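Local coordinates for L544 (Acanthamoeba polyphaga mimivirus, PDB 4AMQ), which probably transfers nucleotides in a reaction that depends on divalent metal ions, as a virion-associated nucleotidyl transferase linked to transcription-coupled DNA repair, at residues A[346-349]-A[350-354]; A[36-39]-A[40-44]; A[28-31]-A[32-36]. One frame throughout, in Å; residues are numbered along the deposited sequence.

Contact 1: residues A[346-349]-A[350-354]; sequences TQLY and TNINK
The carbonyl oxygen of Tyr349 is gripped by two donors of one residue. The backbone N of Asn353 gives the i to i+4 bond of an alpha-helix, with an N-H...O angle of 167°, and the amide ND2 of Asn353 adds a second bond of 2.9 Å to Tyr349 O. The two donors arrive from opposite faces of the carbonyl plane, and ND2 stands well above that plane, on the steeper approach. All of this lies within the long helix 334-368 of the helical domain. With its CG anti to the backbone N (chi1 -168°), Tyr349 projects its ring outward from the helix, beside the Asn353 amide, with CE2 3.3 Å from Asn353 ND2; ring and amide planes are turned 54° apart. Water 1 closes the far side of this pair, lying 2.9 Å from Tyr349 OH and donating to Asn353 OD1, so that both ends of the amide are engaged, which would restrict its rotation. A cation-pi contact with Arg287, on helix 274-292, also engages the ring.

Thr346 O is doubly used as well: Thr350 N and, at 3.1 Å, Thr350 OG1 reach Thr346 O from opposite faces. That hydroxyl can return to the preceding turn because it sits beside its own backbone N. On the buried side Leu348 and Ile352 meet, facing Ile317 and Ile311. Their backbones are joined by a 2.8 Å bond from Ile352 N to Leu348 O, and Leu348 CG touches Ile352 CD1 at 4.0 Å.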
loop_
_atom_site.group_PDB
_atom_site.type_symbol
_atom_site.label_atom_id
_atom_site.label_comp_id
_atom_site.label_asym_id
_atom_site.label_seq_id
_atom_site.Cartn_x
_atom_site.Cartn_y
_atom_site.Cartn_z
ATOM N N THR A 346 -14.281 -2.218 -7.000
ATOM C CA THR A 346 -14.215 -0.767 -6.871
ATOM C C THR A 346 -15.473 -0.217 -6.199
ATOM O O THR A 346 -15.391 0.652 -5.329
ATOM C CB THR A 346 -14.001 -0.087 -8.233
ATOM O OG1 THR A 346 -12.697 -0.419 -8.727
ATOM C CG2 THR A 346 -14.116 1.428 -8.098
ATOM N N GLN A 347 -16.633 -0.724 -6.603
ATOM C CA GLN A 347 -17.885 -0.356 -5.954
ATOM C C GLN A 347 -17.862 -0.788 -4.496
ATOM O O GLN A 347 -18.250 -0.030 -3.607
ATOM C CB GLN A 347 -19.075 -1.005 -6.662
ATOM C CG GLN A 347 -19.274 -0.545 -8.093
ATOM C CD GLN A 347 -20.286 -1.398 -8.840
ATOM O OE1 GLN A 347 -21.374 -1.678 -8.335
ATOM N NE2 GLN A 347 -19.924 -1.822 -10.046
ATOM N N LEU A 348 -17.410 -2.017 -4.260
ATOM C CA LEU A 348 -17.326 -2.562 -2.913
ATOM C C LEU A 348 -16.405 -1.712 -2.048
ATOM O O LEU A 348 -16.698 -1.445 -0.886
ATOM C CB LEU A 348 -16.826 -4.007 -2.952
ATOM C CG LEU A 348 -16.817 -4.755 -1.618
ATOM C CD1 LEU A 348 -18.206 -4.757 -0.995
ATOM C CD2 LEU A 348 -16.304 -6.178 -1.800
ATOM N N TYR A 349 -15.290 -1.286 -2.630
ATOM C CA TYR A 349 -14.326 -0.451 -1.932
ATOM C C TYR A 349 -15.012 0.825 -1.449
ATOM O O TYR A 349 -14.895 1.208 -0.287
ATOM C CB TYR A 349 -13.169 -0.109 -2.872
ATOM C CG TYR A 349 -11.970 0.518 -2.201
ATOM C CD1 TYR A 349 -10.949 -0.270 -1.680
ATOM C CD2 TYR A 349 -11.845 1.898 -2.106
ATOM C CE1 TYR A 349 -9.846 0.295 -1.077
ATOM C CE2 TYR A 349 -10.742 2.474 -1.502
ATOM C CZ TYR A 349 -9.746 1.667 -0.990
ATOM O OH TYR A 349 -8.647 2.234 -0.385
ATOM N N THR A 350 -15.738 1.468 -2.356
ATOM C CA THR A 350 -16.489 2.677 -2.045
ATOM C C THR A 350 -17.512 2.416 -0.949
ATOM O O THR A 350 -17.656 3.201 -0.009
ATOM C CB THR A 350 -17.227 3.197 -3.288
ATOM O OG1 THR A 350 -16.279 3.477 -4.325
ATOM C CG2 THR A 350 -18.008 4.464 -2.957
ATOM N N ASN A 351 -18.225 1.305 -1.079
ATOM C CA ASN A 351 -19.260 0.954 -0.123
ATOM C C ASN A 351 -18.693 0.742 1.278
ATOM O O ASN A 351 -19.268 1.202 2.264
ATOM C CB ASN A 351 -20.022 -0.285 -0.594
ATOM C CG ASN A 351 -21.335 -0.471 0.135
ATOM O OD1 ASN A 351 -21.578 -1.510 0.743
ATOM N ND2 ASN A 351 -22.188 0.545 0.088
ATOM N N ILE A 352 -17.560 0.051 1.361
ATOM C CA ILE A 352 -16.935 -0.218 2.652
ATOM C C ILE A 352 -16.481 1.078 3.314
ATOM O O ILE A 352 -16.666 1.269 4.510
ATOM C CB ILE A 352 -15.742 -1.181 2.524
ATOM C CG1 ILE A 352 -16.225 -2.558 2.061
ATOM C CG2 ILE A 352 -15.009 -1.303 3.856
ATOM C CD1 ILE A 352 -15.117 -3.526 1.759
ATOM N N ASN A 353 -15.889 1.966 2.526
ATOM C CA ASN A 353 -15.500 3.274 3.021
ATOM C C ASN A 353 -16.686 4.039 3.578
ATOM O O ASN A 353 -16.639 4.557 4.694
ATOM C CB ASN A 353 -14.836 4.090 1.916
ATOM C CG ASN A 353 -13.352 3.831 1.823
ATOM O OD1 ASN A 353 -12.576 4.330 2.637
ATOM N ND2 ASN A 353 -12.947 3.047 0.831
ATOM N N LYS A 354 -17.748 4.116 2.786
ATOM C CA LYS A 354 -18.953 4.814 3.200
ATOM C C LYS A 354 -19.439 4.278 4.540
ATOM O O LYS A 354 -19.731 5.046 5.456
ATOM C CB LYS A 354 -20.047 4.658 2.142
ATOM C CG LYS A 354 -21.347 5.372 2.479
ATOM C CD LYS A 354 -22.369 5.195 1.369
ATOM C CE LYS A 354 -21.815 5.689 0.043
ATOM N NZ LYS A 354 -21.340 7.098 0.137
HETATM O O HOH W 1 -9.736 4.023 1.595
#

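Contact 2: residues A[36-39]-A[40-44]; sequences NKIL and PKILV
Ile42 CD1 touches two side chains of the preceding turn, 4.0 Å from Leu39 CD2 and 4.1 Å from Ile38 CG2. Its reach follows from an uncommon torsion: CG1 stands between the backbone N and the carbonyl carbon (chi1 70°), and the chain then runs on extended to CD1. Next to this group, Leu43 turns its CD1 back to Leu39 CB at 3.8 Å, and Leu43 CG rests over Leu39 O. This is the C-terminal end of helix 28-42 of the nucleotidyltransferase domain, and its apolar surface packs on the central mixed sheet: Leu39 and Leu43 touch Ile69 of strand 66-72, while Ile38 and Ile42 touch Phe212 of strand 209-217. Strand 66-72 carries Asp66 and Asp68, and strand 209-217 carries Asp213, the manganese ligands.

Pro40 has no N-H to give, and its ring rests against the preceding turn, with CG 3.2 Å from Asn36 O. The helix is kinked here, where the N of Pro40 and of Lys41 makes no i to i+4 bond to the turn before; residues 36-38 form a wider pi-type turn. Ile38 O takes Lys41 N at 2.8 Å from above its carbonyl plane, an i to i+3 bond of 3-10 type, and Ile42 N in that plane, the latter with an N-H...O angle of only 135°. Leu39 O receives an i to i+4 bond of 2.9 Å from Leu43 N, beside a weak one from Ile42 N. At the exposed edge Lys41 bends at chi2 and chi3, bringing its CE to 3.7 Å from Lys37 O; its side chain also touches Phe93 and Asp96, both of which bind the magnesium ion.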
loop_
_atom_site.group_PDB
_atom_site.type_symbol
_atom_site.label_atom_id
_atom_site.label_comp_id
_atom_site.label_asym_id
_atom_site.label_seq_id
_atom_site.Cartn_x
_atom_site.Cartn_y
_atom_site.Cartn_z
ATOM N N ASN A 36 10.556 -16.855 10.677
ATOM C CA ASN A 36 11.380 -18.034 10.419
ATOM C C ASN A 36 11.363 -18.524 8.973
ATOM O O ASN A 36 12.392 -18.938 8.443
ATOM C CB ASN A 36 10.991 -19.184 11.351
ATOM C CG ASN A 36 11.367 -18.919 12.792
ATOM O OD1 ASN A 36 12.183 -18.043 13.085
ATOM N ND2 ASN A 36 10.775 -19.680 13.705
ATOM N N LYS A 37 10.197 -18.483 8.341
ATOM C CA LYS A 37 10.035 -19.091 7.025
ATOM C C LYS A 37 10.000 -18.083 5.876
ATOM O O LYS A 37 10.419 -18.393 4.763
ATOM C CB LYS A 37 8.777 -19.965 6.996
ATOM C CG LYS A 37 8.736 -21.009 8.102
ATOM C CD LYS A 37 10.011 -21.836 8.108
ATOM C CE LYS A 37 10.021 -22.837 9.251
ATOM N NZ LYS A 37 11.307 -23.585 9.299
ATOM N N ILE A 38 9.501 -16.880 6.145
ATOM C CA ILE A 38 9.358 -15.877 5.094
ATOM C C ILE A 38 10.542 -14.912 5.024
ATOM O O ILE A 38 11.236 -14.852 4.011
ATOM C CB ILE A 38 8.048 -15.077 5.238
ATOM C CG1 ILE A 38 6.848 -16.023 5.260
ATOM C CG2 ILE A 38 7.910 -14.081 4.097
ATOM C CD1 ILE A 38 6.759 -16.902 4.038
ATOM N N LEU A 39 10.771 -14.169 6.103
ATOM C CA LEU A 39 11.796 -13.123 6.117
ATOM C C LEU A 39 13.200 -13.570 5.681
ATOM O O LEU A 39 13.872 -12.853 4.939
ATOM C CB LEU A 39 11.855 -12.435 7.486
ATOM C CG LEU A 39 10.591 -11.687 7.920
ATOM C CD1 LEU A 39 10.878 -10.830 9.137
ATOM C CD2 LEU A 39 10.054 -10.834 6.784
ATOM N N PRO A 40 13.653 -14.748 6.141
ATOM C CA PRO A 40 14.998 -15.176 5.742
ATOM C C PRO A 40 15.106 -15.337 4.231
ATOM O O PRO A 40 16.203 -15.370 3.678
ATOM C CB PRO A 40 15.148 -16.539 6.427
ATOM C CG PRO A 40 14.202 -16.489 7.578
ATOM C CD PRO A 40 13.031 -15.697 7.080
ATOM N N LYS A 41 13.960 -15.430 3.569
ATOM C CA LYS A 41 13.937 -15.662 2.135
ATOM C C LYS A 41 13.872 -14.360 1.332
ATOM O O LYS A 41 14.420 -14.275 0.233
ATOM C CB LYS A 41 12.762 -16.572 1.776
ATOM C CG LYS A 41 12.841 -17.175 0.391
ATOM C CD LYS A 41 12.545 -18.665 0.438
ATOM C CE LYS A 41 11.238 -18.946 1.154
ATOM N NZ LYS A 41 10.937 -20.406 1.185
ATOM N N ILE A 42 13.217 -13.344 1.887
ATOM C CA ILE A 42 12.971 -12.111 1.141
ATOM C C ILE A 42 13.863 -10.942 1.549
ATOM O O ILE A 42 13.966 -9.955 0.816
ATOM C CB ILE A 42 11.490 -11.670 1.237
ATOM C CG1 ILE A 42 11.159 -11.195 2.654
ATOM C CG2 ILE A 42 10.570 -12.799 0.810
ATOM C CD1 ILE A 42 9.740 -10.670 2.813
ATOM N N LEU A 43 14.496 -11.042 2.714
ATOM C CA LEU A 43 15.382 -9.975 3.180
ATOM C C LEU A 43 16.721 -9.991 2.445
ATOM O O LEU A 43 17.220 -11.048 2.064
ATOM C CB LEU A 43 15.611 -10.075 4.690
ATOM C CG LEU A 43 14.435 -9.737 5.609
ATOM C CD1 LEU A 43 14.772 -10.067 7.052
ATOM C CD2 LEU A 43 14.037 -8.276 5.470
ATOM N N VAL A 44 17.296 -8.810 2.238
ATOM C CA VAL A 44 18.625 -8.705 1.644
ATOM C C VAL A 44 19.683 -9.227 2.617
ATOM O O VAL A 44 20.590 -9.962 2.228
ATOM C CB VAL A 44 18.952 -7.254 1.247
ATOM C CG1 VAL A 44 20.404 -7.136 0.814
ATOM C CG2 VAL A 44 18.018 -6.786 0.142
#

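Contact 3: residues A[28-31]-A[32-36]; sequences YKLE and RYIKN
Four successive i to i+4 bonds join residues 28-31 to 32-36 as consecutive turns of one alpha-helix: Arg32 N to Tyr28 O, at the start of the helix, Tyr33 N to Lys29 O, Ile34 N to Leu30 O and Lys35 N to Glu31 O. The last is the straightest, with an N-H...O angle of 170°. A wider pi-type turn begins at 34-36.

Glu31 and Lys35 form an i to i+4 salt bridge on one face of this first helix of the nucleotidyltransferase domain. They lie side by side and point the same way, each extended beyond CG. Their first torsions differ: Glu31, with CG anti to the backbone N (chi1 -175°), stands out nearly perpendicular to the helix axis, while Lys35, with CG beside its own N (chi1 -67°), leans back toward the preceding turn and brings NZ to 2.8 Å from Glu31 OE2, on the anti lone pair of that oxygen. Below the charges the methylenes also meet, Lys35 CD being 3.9 Å from Glu31 CG. The other carboxylate oxygen, OE1, is paired with Arg60, so two basic groups hold the buried Glu31 and would probably favour its ionised form.

Around the helix from this pair, Leu30 CG approaches Ile34 CD1 at 4.3 Å, a loose apolar contact. The hydroxyl of Tyr33 is hydrogen-bonded to Gln98. Leu30 packs against loop residues Leu24 and Ile64, Glu31 and Ile34 against Phe57 of helix 55-58, and Lys35 against Tyr51 and Ile53 of strand 51-54.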
loop_
_atom_site.group_PDB
_atom_site.type_symbol
_atom_site.label_atom_id
_atom_site.label_comp_id
_atom_site.label_asym_id
_atom_site.label_seq_id
_atom_site.Cartn_x
_atom_site.Cartn_y
_atom_site.Cartn_z
ATOM N N TYR A 28 1.162 -15.539 17.573
ATOM C CA TYR A 28 2.608 -15.694 17.673
ATOM C C TYR A 28 3.101 -16.861 16.826
ATOM O O TYR A 28 4.258 -16.885 16.401
ATOM C CB TYR A 28 3.049 -15.823 19.131
ATOM C CG TYR A 28 2.967 -14.514 19.873
ATOM C CD1 TYR A 28 3.950 -13.553 19.717
ATOM C CD2 TYR A 28 1.902 -14.231 20.711
ATOM C CE1 TYR A 28 3.881 -12.352 20.377
ATOM C CE2 TYR A 28 1.827 -13.029 21.379
ATOM C CZ TYR A 28 2.821 -12.091 21.208
ATOM O OH TYR A 28 2.760 -10.883 21.868
ATOM N N LYS A 29 2.217 -17.820 16.573
ATOM C CA LYS A 29 2.517 -18.903 15.646
ATOM C C LYS A 29 2.736 -18.324 14.252
ATOM O O LYS A 29 3.650 -18.724 13.532
ATOM C CB LYS A 29 1.374 -19.921 15.624
ATOM C CG LYS A 29 1.550 -21.036 14.610
ATOM C CD LYS A 29 0.360 -21.983 14.609
ATOM C CE LYS A 29 0.531 -23.078 13.572
ATOM N NZ LYS A 29 1.716 -23.935 13.858
ATOM N N LEU A 30 1.892 -17.367 13.884
ATOM C CA LEU A 30 2.000 -16.703 12.592
ATOM C C LEU A 30 3.248 -15.822 12.510
ATOM O O LEU A 30 3.978 -15.868 11.521
ATOM C CB LEU A 30 0.744 -15.877 12.309
ATOM C CG LEU A 30 0.667 -15.229 10.928
ATOM C CD1 LEU A 30 0.845 -16.275 9.840
ATOM C CD2 LEU A 30 -0.653 -14.498 10.759
ATOM N N GLU A 31 3.491 -15.025 13.550
ATOM C CA GLU A 31 4.678 -14.172 13.598
ATOM C C GLU A 31 5.954 -14.995 13.449
ATOM O O GLU A 31 6.855 -14.636 12.689
ATOM C CB GLU A 31 4.727 -13.366 14.902
ATOM C CG GLU A 31 5.885 -12.367 14.964
ATOM C CD GLU A 31 6.001 -11.655 16.305
ATOM O OE1 GLU A 31 4.968 -11.451 16.975
ATOM O OE2 GLU A 31 7.135 -11.302 16.692
ATOM N N ARG A 32 6.024 -16.104 14.178
ATOM C CA ARG A 32 7.187 -16.982 14.119
ATOM C C ARG A 32 7.345 -17.559 12.714
ATOM O O ARG A 32 8.453 -17.632 12.185
ATOM C CB ARG A 32 7.067 -18.109 15.150
ATOM C CG ARG A 32 8.389 -18.769 15.525
ATOM C CD ARG A 32 9.043 -18.089 16.725
ATOM N NE ARG A 32 9.649 -16.800 16.394
ATOM C CZ ARG A 32 10.940 -16.630 16.126
ATOM N NH1 ARG A 32 11.767 -17.668 16.149
ATOM N NH2 ARG A 32 11.407 -15.422 15.836
ATOM N N TYR A 33 6.231 -17.967 12.112
ATOM C CA TYR A 33 6.255 -18.470 10.743
ATOM C C TYR A 33 6.803 -17.411 9.792
ATOM O O TYR A 33 7.629 -17.707 8.931
ATOM C CB TYR A 33 4.860 -18.905 10.295
ATOM C CG TYR A 33 4.793 -19.308 8.838
ATOM C CD1 TYR A 33 5.232 -20.558 8.422
ATOM C CD2 TYR A 33 4.288 -18.438 7.879
ATOM C CE1 TYR A 33 5.172 -20.932 7.090
ATOM C CE2 TYR A 33 4.225 -18.801 6.546
ATOM C CZ TYR A 33 4.668 -20.048 6.156
ATOM O OH TYR A 33 4.606 -20.414 4.829
ATOM N N ILE A 34 6.338 -16.175 9.961
ATOM C CA ILE A 34 6.800 -15.060 9.142
ATOM C C ILE A 34 8.296 -14.822 9.329
ATOM O O ILE A 34 9.048 -14.752 8.355
ATOM C CB ILE A 34 6.012 -13.768 9.450
ATOM C CG1 ILE A 34 4.568 -13.899 8.953
ATOM C CG2 ILE A 34 6.684 -12.563 8.809
ATOM C CD1 ILE A 34 3.694 -12.702 9.260
ATOM N N LYS A 35 8.725 -14.712 10.581
ATOM C CA LYS A 35 10.131 -14.464 10.891
ATOM C C LYS A 35 11.046 -15.629 10.520
ATOM O O LYS A 35 12.180 -15.421 10.095
ATOM C CB LYS A 35 10.298 -14.129 12.372
ATOM C CG LYS A 35 9.663 -12.817 12.791
ATOM C CD LYS A 35 9.729 -12.658 14.295
ATOM C CE LYS A 35 9.799 -11.198 14.698
ATOM N NZ LYS A 35 9.866 -11.047 16.177
ATOM N N ASN A 36 10.556 -16.855 10.677
ATOM C CA ASN A 36 11.380 -18.034 10.419
ATOM C C ASN A 36 11.363 -18.524 8.973
ATOM O O ASN A 36 12.392 -18.938 8.443
ATOM C CB ASN A 36 10.991 -19.184 11.351
ATOM C CG ASN A 36 11.367 -18.919 12.792
ATOM O OD1 ASN A 36 12.183 -18.043 13.085
ATOM N ND2 ASN A 36 10.775 -19.680 13.705
#

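Contact 3 comes first along the chain, then contact 2, then contact 1. Contacts 3 and 2 are successive parts of helix 28-42 in the nucleotidyltransferase domain: they share Asn36, their centres are about 11 Å apart, and a probable hydrogen bond from Leu39 N to Ile34 O joins them. Together they carry the helix from edge strand 51-54 to inner strands 66-72 and 209-217 of the mixed sheet. Contact 1 belongs to helix 334-368 of the helical domain, its centre about 34 Å from that of contact 2 and about 32 Å from that of contact 3. Each has a side chain about 12 or 13 Å from a manganese ion, consistent with a metal site facing both domains.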